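Local coordinates for major exported protein (Pseudomonas aeruginosa, PDB 3HE1) that is a secreted protein of the Hcp family and probably assembles as hexameric rings that form the inner tube of the type VI secretion system, at residues T34-I39 and S109-T114; I92-D97 and H162-H167; K115-W120 and T134-D139. All blocks are in the same frame, centred on the assembly; numbering follows the deposited sequence. Where two conformers were deposited one is given.

Contact 1 of 3, residues T34-I39 and S109-T114; sequences TKQGLI and SGERLT
Glu111 OE2 is gripped by two successive backbone amides, Lys35 N at 3.1 Å and Gln36 N at 3.3 Å from it, in the tight turn that follows strand 27-33 of the Hcp fold. Both N-H groups come from the same face of the carboxylate, well above its plane. The other oxygen meets a side chain: Gln36 NE2 lies 3.2 Å from Glu111 OE1, on its syn lone pair, with the oxygen in the plane of the amide. Three bonds shared between two oxygens leave the carboxylate little freedom to rotate, and the donors would probably favour its charged form. Glutamate suits the place because its chain, with CG anti to the backbone N (chi1 173°) and extended beyond, reaches across to the turn. Gln36 also bonds to Leu102 O, so its amide ties the turn to helix 100-109 as well. That helix ends in a Schellman motif at Gly110, whose positive phi is easily adopted by glycine, and the chain then swings into strand 112-123.

Next to the carboxylate, Arg112 O takes two bonds from a single residue. Thr34 N points almost straight at Arg112 O from 3.2 Å, and Thr34 OG1 approaches the same oxygen in the carbonyl plane, at 2.8 Å. A threonine fits because its hydroxyl, tucked between backbone N and carbonyl carbon (chi1 42°), meets the same acceptor as its amide. Lys35 runs antiparallel alongside Glu111, with CB 3.7 Å from Glu111 CD, but its NZ stays well short of pairing with the carboxylate. Gln36 and Gly37 form a classic beta bulge, and the chain then brings Ile39 back inward. There, beside Leu102 and Ile31, Ile39 CD1 packs on Leu113 CD1 at 4.3 Å.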
# COMPACT_ATOMS: atom_id res chain seq x y z
N THR A 34 -23.87 -10.41 -31.23
CA THR A 34 -24.30 -10.68 -32.59
C THR A 34 -24.43 -12.18 -32.86
O THR A 34 -25.33 -12.62 -33.59
CB THR A 34 -23.34 -10.05 -33.63
OG1 THR A 34 -21.98 -10.24 -33.22
CG2 THR A 34 -23.63 -8.56 -33.79
N LYS A 35 -23.53 -12.96 -32.27
CA LYS A 35 -23.52 -14.40 -32.48
C LYS A 35 -24.31 -15.16 -31.43
O LYS A 35 -25.05 -16.09 -31.76
CB LYS A 35 -22.08 -14.92 -32.54
CG LYS A 35 -21.30 -14.43 -33.74
CD LYS A 35 -20.79 -13.00 -33.55
CE LYS A 35 -20.15 -12.47 -34.82
NZ LYS A 35 -19.10 -11.48 -34.54
N GLN A 36 -24.18 -14.75 -30.17
CA GLN A 36 -24.73 -15.50 -29.05
C GLN A 36 -26.10 -15.06 -28.55
O GLN A 36 -26.69 -15.73 -27.70
CB GLN A 36 -23.74 -15.47 -27.89
CG GLN A 36 -22.37 -16.02 -28.21
CD GLN A 36 -21.57 -16.35 -26.97
OE1 GLN A 36 -21.99 -17.16 -26.13
NE2 GLN A 36 -20.39 -15.72 -26.83
N GLY A 37 -26.61 -13.94 -29.05
CA GLY A 37 -27.89 -13.44 -28.56
C GLY A 37 -27.71 -12.79 -27.19
O GLY A 37 -26.72 -12.10 -26.96
N LEU A 38 -28.68 -13.00 -26.29
CA LEU A 38 -28.61 -12.45 -24.94
C LEU A 38 -27.70 -13.32 -24.10
O LEU A 38 -28.05 -14.45 -23.74
CB LEU A 38 -30.02 -12.33 -24.31
CG LEU A 38 -30.13 -11.58 -22.97
CD1 LEU A 38 -29.53 -10.18 -23.04
CD2 LEU A 38 -31.57 -11.51 -22.48
N ILE A 39 -26.52 -12.79 -23.79
CA ILE A 39 -25.48 -13.59 -23.15
C ILE A 39 -25.73 -13.68 -21.66
O ILE A 39 -25.26 -14.59 -20.99
CB ILE A 39 -24.08 -13.03 -23.48
CG1 ILE A 39 -23.69 -13.43 -24.91
CG2 ILE A 39 -23.03 -13.52 -22.47
CD1 ILE A 39 -22.61 -12.56 -25.54
N SER A 109 -13.34 -15.00 -29.45
CA SER A 109 -13.92 -15.10 -30.78
C SER A 109 -13.79 -13.78 -31.53
O SER A 109 -13.88 -13.76 -32.75
CB SER A 109 -15.38 -15.53 -30.73
OG SER A 109 -16.21 -14.48 -30.23
N GLY A 110 -13.59 -12.69 -30.79
CA GLY A 110 -13.63 -11.35 -31.38
C GLY A 110 -15.04 -10.89 -31.76
O GLY A 110 -15.22 -10.04 -32.65
N GLU A 111 -16.03 -11.43 -31.06
CA GLU A 111 -17.43 -11.18 -31.36
C GLU A 111 -17.91 -9.78 -30.95
O GLU A 111 -17.80 -9.40 -29.78
CB GLU A 111 -18.31 -12.24 -30.68
CG GLU A 111 -19.80 -11.96 -30.80
CD GLU A 111 -20.62 -12.81 -29.86
OE1 GLU A 111 -20.05 -13.77 -29.30
OE2 GLU A 111 -21.82 -12.52 -29.67
N ARG A 112 -18.44 -9.02 -31.92
CA ARG A 112 -19.02 -7.71 -31.64
C ARG A 112 -20.26 -7.83 -30.77
O ARG A 112 -21.18 -8.60 -31.06
CB ARG A 112 -19.35 -6.96 -32.94
CG ARG A 112 -20.17 -5.67 -32.72
CD ARG A 112 -20.34 -4.82 -33.99
NE ARG A 112 -21.00 -5.53 -35.08
CZ ARG A 112 -22.32 -5.62 -35.23
NH1 ARG A 112 -23.14 -5.06 -34.35
NH2 ARG A 112 -22.82 -6.29 -36.26
N LEU A 113 -20.28 -7.08 -29.68
CA LEU A 113 -21.42 -7.05 -28.77
C LEU A 113 -22.42 -5.99 -29.20
O LEU A 113 -22.17 -4.79 -29.02
CB LEU A 113 -20.93 -6.69 -27.37
CG LEU A 113 -20.86 -7.82 -26.38
CD1 LEU A 113 -20.68 -9.12 -27.16
CD2 LEU A 113 -19.73 -7.54 -25.38
N THR A 114 -23.57 -6.39 -29.74
CA THR A 114 -24.56 -5.39 -30.18
C THR A 114 -24.97 -4.38 -29.10
O THR A 114 -25.07 -3.18 -29.37
CB THR A 114 -25.84 -6.02 -30.77
OG1 THR A 114 -25.59 -6.41 -32.12
CG2 THR A 114 -26.96 -5.01 -30.75

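Contact 2 of 3, residues I92-D97 and H162-H167; sequences ITKVFD and HLEDVH
Lys94 and Glu164 lie side by side across two antiparallel strands of the Hcp beta barrel, and their charged ends meet on its buried face. Lys94 NZ forms a salt bridge with Glu164 OE2, though the modelled distance is doubtfully short, and a second with Asp97 OD1 at 3.0 Å. Val95 O, 3.1 Å from Lys94 NZ, takes a further bond, and the buried ammonium is probably balanced by the acids around it. Ser100 OG bonds to both acids and joins the network. Lysine suits the site because its chain, bent at its last two torsions, can curl forward along its own chain to Val95 and Asp97. Ile92 and Val166 continue this face with apolar packing and are joined by a pair of backbone bonds.

The opposite face is less enclosed. There Thr93 OG1 gives a bond to Asp165 OD1 at 2.6 Å, from above the carboxylate plane, and Tyr148 OH holds the same oxygen; both residues keep some exposure to solvent. Val95 and Leu163 are also partly exposed, Val95 CG1 packing on Leu163 CD2 at 3.8 Å, and a weak bond links Phe96 N to His162 O. Here side chains turn to the subunit interface: Trp120 and Tyr133 of the second subunit meet Phe96, and Tyr132 OH of that subunit bonds His162 ND1. The His162 ring presents its edge to the face of Phe96, centroids 5.9 Å apart and planes at 64°.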
# COMPACT_ATOMS: atom_id res chain seq x y z
N ILE A 92 -15.86 -3.68 -16.08
CA ILE A 92 -16.76 -4.13 -15.03
C ILE A 92 -16.16 -5.31 -14.25
O ILE A 92 -15.12 -5.85 -14.62
CB ILE A 92 -18.20 -4.43 -15.55
CG1 ILE A 92 -18.21 -5.61 -16.53
CG2 ILE A 92 -18.76 -3.23 -16.24
CD1 ILE A 92 -18.46 -6.98 -15.88
N THR A 93 -16.81 -5.68 -13.16
CA THR A 93 -16.39 -6.82 -12.37
C THR A 93 -17.64 -7.58 -11.98
O THR A 93 -18.66 -6.98 -11.65
CB THR A 93 -15.61 -6.40 -11.10
OG1 THR A 93 -14.39 -5.74 -11.47
CG2 THR A 93 -15.26 -7.62 -10.25
N LYS A 94 -17.55 -8.91 -12.04
CA LYS A 94 -18.64 -9.78 -11.67
C LYS A 94 -18.06 -10.96 -10.89
O LYS A 94 -16.86 -10.97 -10.61
CB LYS A 94 -19.35 -10.25 -12.95
CG LYS A 94 -18.41 -10.35 -14.16
CD LYS A 94 -19.15 -10.70 -15.45
CE LYS A 94 -19.99 -12.01 -15.35
NZ LYS A 94 -19.18 -13.26 -15.14
N VAL A 95 -18.89 -11.93 -10.51
CA VAL A 95 -18.41 -13.21 -9.99
C VAL A 95 -18.54 -14.28 -11.09
O VAL A 95 -19.20 -14.05 -12.10
CB VAL A 95 -19.22 -13.65 -8.75
CG1 VAL A 95 -18.77 -12.91 -7.49
CG2 VAL A 95 -20.69 -13.44 -8.98
N PHE A 96 -17.90 -15.43 -10.92
CA PHE A 96 -18.02 -16.53 -11.89
C PHE A 96 -19.50 -16.88 -12.02
O PHE A 96 -20.22 -16.90 -11.01
CB PHE A 96 -17.26 -17.80 -11.42
CG PHE A 96 -15.74 -17.72 -11.51
CD1 PHE A 96 -15.05 -16.59 -11.14
CD2 PHE A 96 -15.02 -18.83 -11.93
CE1 PHE A 96 -13.68 -16.55 -11.21
CE2 PHE A 96 -13.65 -18.79 -12.00
CZ PHE A 96 -12.97 -17.65 -11.64
N ASP A 97 -19.97 -17.17 -13.24
CA ASP A 97 -21.40 -17.46 -13.45
C ASP A 97 -21.73 -18.13 -14.79
O ASP A 97 -20.83 -18.60 -15.50
CB ASP A 97 -22.23 -16.17 -13.29
CG ASP A 97 -21.93 -15.15 -14.38
OD1 ASP A 97 -21.23 -15.49 -15.36
OD2 ASP A 97 -22.39 -13.99 -14.24
N HIS A 162 -15.05 -15.63 -5.77
CA HIS A 162 -14.68 -15.95 -7.13
C HIS A 162 -15.04 -14.78 -8.05
O HIS A 162 -16.22 -14.45 -8.23
CB HIS A 162 -15.35 -17.26 -7.59
CG HIS A 162 -15.19 -18.40 -6.63
ND1 HIS A 162 -16.05 -19.49 -6.61
CD2 HIS A 162 -14.28 -18.63 -5.65
CE1 HIS A 162 -15.67 -20.33 -5.67
NE2 HIS A 162 -14.60 -19.83 -5.07
N LEU A 163 -14.01 -14.15 -8.60
CA LEU A 163 -14.18 -12.87 -9.30
C LEU A 163 -13.73 -12.87 -10.76
O LEU A 163 -13.09 -13.81 -11.23
CB LEU A 163 -13.45 -11.75 -8.56
CG LEU A 163 -14.04 -11.30 -7.23
CD1 LEU A 163 -13.28 -10.08 -6.74
CD2 LEU A 163 -15.52 -10.99 -7.39
N GLU A 164 -14.06 -11.80 -11.46
CA GLU A 164 -13.86 -11.76 -12.89
C GLU A 164 -14.14 -10.36 -13.43
O GLU A 164 -15.28 -9.89 -13.41
CB GLU A 164 -14.76 -12.80 -13.54
CG GLU A 164 -14.88 -12.72 -15.04
CD GLU A 164 -15.63 -13.92 -15.60
OE1 GLU A 164 -14.98 -14.99 -15.80
OE2 GLU A 164 -16.86 -13.80 -15.83
N ASP A 165 -13.09 -9.69 -13.88
CA ASP A 165 -13.20 -8.38 -14.50
C ASP A 165 -13.26 -8.51 -16.01
O ASP A 165 -12.46 -9.24 -16.59
CB ASP A 165 -11.96 -7.53 -14.18
CG ASP A 165 -11.70 -7.41 -12.70
OD1 ASP A 165 -12.63 -7.57 -11.89
OD2 ASP A 165 -10.53 -7.13 -12.35
N VAL A 166 -14.16 -7.78 -16.64
CA VAL A 166 -14.24 -7.78 -18.10
C VAL A 166 -14.16 -6.38 -18.70
O VAL A 166 -14.78 -5.45 -18.18
CB VAL A 166 -15.53 -8.46 -18.58
CG1 VAL A 166 -15.59 -8.46 -20.11
CG2 VAL A 166 -15.60 -9.89 -18.04
N HIS A 167 -13.39 -6.24 -19.78
CA HIS A 167 -13.18 -4.95 -20.44
C HIS A 167 -13.77 -4.89 -21.84
O HIS A 167 -13.52 -5.77 -22.67
CB HIS A 167 -11.70 -4.65 -20.57
CG HIS A 167 -10.95 -4.81 -19.31
ND1 HIS A 167 -9.96 -3.94 -18.91
CD2 HIS A 167 -11.04 -5.76 -18.33
CE1 HIS A 167 -9.46 -4.34 -17.75
NE2 HIS A 167 -10.11 -5.44 -17.38

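Contact 3 of 3, residues K115-W120 and T134-D139; sequences KVEIQW and TTVLED
Trp120 NE1 gives its hydrogen to Thr135 OG1 at 2.7 Å, so the one polar atom of a buried indole is satisfied by a threonine of the neighbouring strand. The hydroxyl lies at the ring's edge, 18° out of its plane. Thr135 OG1 stands anti to its own carbonyl carbon (chi1 -59°), which turns it towards the indole, while Ile118 CG2 lies over the rim of one ring face.

Main-chain donors are paired in alternation. Val116 and Leu137 exchange two bonds, and so do Ile118 and Thr135, including Thr135 N to Ile118 O at 2.8 Å. The alternate residues Lys115, Glu117 and Gln119 make their backbone bonds on the other side, to strand 27-33.

On the face bearing Glu117, polar groups satisfy one another along a single strand. Lys115 NZ lies 3.2 Å from Glu117 OE1 in a salt bridge, and Gln119 NE2 bonds Glu117 OE2 at 3.2 Å on its anti lone pair. Glutamate between a lysine and a glutamine can thus serve both neighbours, while its CG rests on Val136 CG2 at 3.5 Å. Thr134 OG1 bonds Glu178. The other face is mainly apolar apart from Thr135: Val116 CB meets Leu137 CB at 3.9 Å, beside Phe168. Side chains that alternate between a more polar and a more apolar face are typical of a beta hairpin in a barrel wall, here strands 112-123 and 129-137 of the Hcp fold.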
# COMPACT_ATOMS: atom_id res chain seq x y z
N LYS A 115 -25.19 -4.86 -27.88
CA LYS A 115 -25.50 -3.98 -26.76
C LYS A 115 -25.06 -4.53 -25.41
O LYS A 115 -25.45 -5.62 -25.02
CB LYS A 115 -26.99 -3.62 -26.72
CG LYS A 115 -27.35 -2.66 -25.60
CD LYS A 115 -28.63 -1.85 -25.91
CE LYS A 115 -29.87 -2.53 -25.36
NZ LYS A 115 -30.99 -1.55 -25.22
N VAL A 116 -24.23 -3.76 -24.72
CA VAL A 116 -23.94 -3.97 -23.31
C VAL A 116 -24.61 -2.81 -22.60
O VAL A 116 -24.38 -1.65 -22.97
CB VAL A 116 -22.44 -3.88 -23.03
CG1 VAL A 116 -22.18 -3.91 -21.51
CG2 VAL A 116 -21.71 -4.99 -23.77
N GLU A 117 -25.43 -3.11 -21.61
CA GLU A 117 -26.18 -2.06 -20.94
C GLU A 117 -26.14 -2.26 -19.46
O GLU A 117 -26.64 -3.27 -18.96
CB GLU A 117 -27.62 -2.06 -21.42
CG GLU A 117 -28.57 -1.31 -20.51
CD GLU A 117 -29.90 -0.99 -21.18
OE1 GLU A 117 -29.89 -0.64 -22.39
OE2 GLU A 117 -30.96 -1.08 -20.51
N ILE A 118 -25.54 -1.29 -18.78
CA ILE A 118 -25.29 -1.30 -17.34
C ILE A 118 -26.32 -0.44 -16.61
O ILE A 118 -26.43 0.76 -16.83
CB ILE A 118 -23.89 -0.72 -17.01
CG1 ILE A 118 -22.78 -1.58 -17.60
CG2 ILE A 118 -23.69 -0.64 -15.51
CD1 ILE A 118 -22.57 -2.86 -16.83
N GLN A 119 -27.07 -1.06 -15.71
CA GLN A 119 -28.12 -0.38 -15.01
C GLN A 119 -27.75 -0.15 -13.56
O GLN A 119 -27.47 -1.10 -12.83
CB GLN A 119 -29.40 -1.20 -15.09
CG GLN A 119 -30.00 -1.25 -16.46
CD GLN A 119 -31.46 -1.67 -16.43
OE1 GLN A 119 -31.98 -2.08 -15.38
NE2 GLN A 119 -32.13 -1.56 -17.58
N TRP A 120 -27.79 1.11 -13.14
CA TRP A 120 -27.33 1.48 -11.82
C TRP A 120 -28.47 1.56 -10.80
O TRP A 120 -29.55 2.09 -11.10
CB TRP A 120 -26.55 2.79 -11.89
CG TRP A 120 -25.44 2.81 -12.93
CD1 TRP A 120 -25.58 2.95 -14.29
CD2 TRP A 120 -24.04 2.69 -12.69
NE1 TRP A 120 -24.35 2.92 -14.90
CE2 TRP A 120 -23.39 2.77 -13.94
CE3 TRP A 120 -23.27 2.52 -11.53
CZ2 TRP A 120 -22.01 2.69 -14.07
CZ3 TRP A 120 -21.89 2.44 -11.66
CH2 TRP A 120 -21.27 2.52 -12.92
N THR A 134 -28.31 4.85 -16.15
CA THR A 134 -27.93 3.83 -17.14
C THR A 134 -26.69 4.19 -17.94
O THR A 134 -26.50 5.34 -18.34
CB THR A 134 -29.06 3.51 -18.11
OG1 THR A 134 -30.21 3.08 -17.37
CG2 THR A 134 -28.66 2.40 -19.09
N THR A 135 -25.83 3.20 -18.12
CA THR A 135 -24.69 3.30 -19.01
C THR A 135 -24.90 2.24 -20.08
O THR A 135 -25.25 1.11 -19.77
CB THR A 135 -23.38 2.99 -18.28
OG1 THR A 135 -23.21 3.90 -17.18
CG2 THR A 135 -22.19 3.08 -19.24
N VAL A 136 -24.69 2.59 -21.34
CA VAL A 136 -24.98 1.66 -22.40
C VAL A 136 -23.94 1.69 -23.51
O VAL A 136 -23.65 2.75 -24.06
CB VAL A 136 -26.34 1.96 -23.01
CG1 VAL A 136 -26.52 1.21 -24.30
CG2 VAL A 136 -27.44 1.58 -22.02
N LEU A 137 -23.40 0.52 -23.84
CA LEU A 137 -22.51 0.40 -24.99
C LEU A 137 -23.25 -0.11 -26.21
O LEU A 137 -24.10 -0.98 -26.12
CB LEU A 137 -21.33 -0.51 -24.70
CG LEU A 137 -20.65 -0.27 -23.35
CD1 LEU A 137 -19.36 -1.08 -23.26
CD2 LEU A 137 -20.40 1.22 -23.13
N GLU A 138 -22.91 0.48 -27.36
CA GLU A 138 -23.35 0.00 -28.66
C GLU A 138 -22.13 -0.55 -29.40
O GLU A 138 -21.05 0.05 -29.34
CB GLU A 138 -24.03 1.13 -29.48
CG GLU A 138 -25.09 1.90 -28.69
CD GLU A 138 -26.14 2.59 -29.54
OE1 GLU A 138 -26.17 2.38 -30.78
OE2 GLU A 138 -26.96 3.35 -28.96
N ASP A 139 -22.31 -1.69 -30.07
CA ASP A 139 -21.26 -2.33 -30.88
C ASP A 139 -19.92 -2.48 -30.16
O ASP A 139 -18.86 -2.17 -30.70
CB ASP A 139 -21.10 -1.63 -32.23
CG ASP A 139 -22.41 -1.55 -33.01
OD1 ASP A 139 -23.44 -2.07 -32.53
OD2 ASP A 139 -22.41 -0.96 -34.11

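Overall arrangement
All three contacts belong to one curled antiparallel sheet. Contacts 1 and 3 follow in series along the chain and share strand 112-123; their centres are about 14 Å apart, and they touch where Arg112 NH1 approaches Asp139 OD1. Contact 2 brackets contact 3, whose hairpin lies inside the loop it closes, and alternates with contact 1. Its centre is about 16 Å from that of contact 3, which it meets through Ile92 and Ile118, and about 18 Å from that of contact 1, without touching it. Between subunits, Phe96 and His162 of contact 2 pack against Trp120 of contact 3 in the second subunit, so residues of the barrel's own strand pairings also take part in joining neighbours in the six-chain assembly.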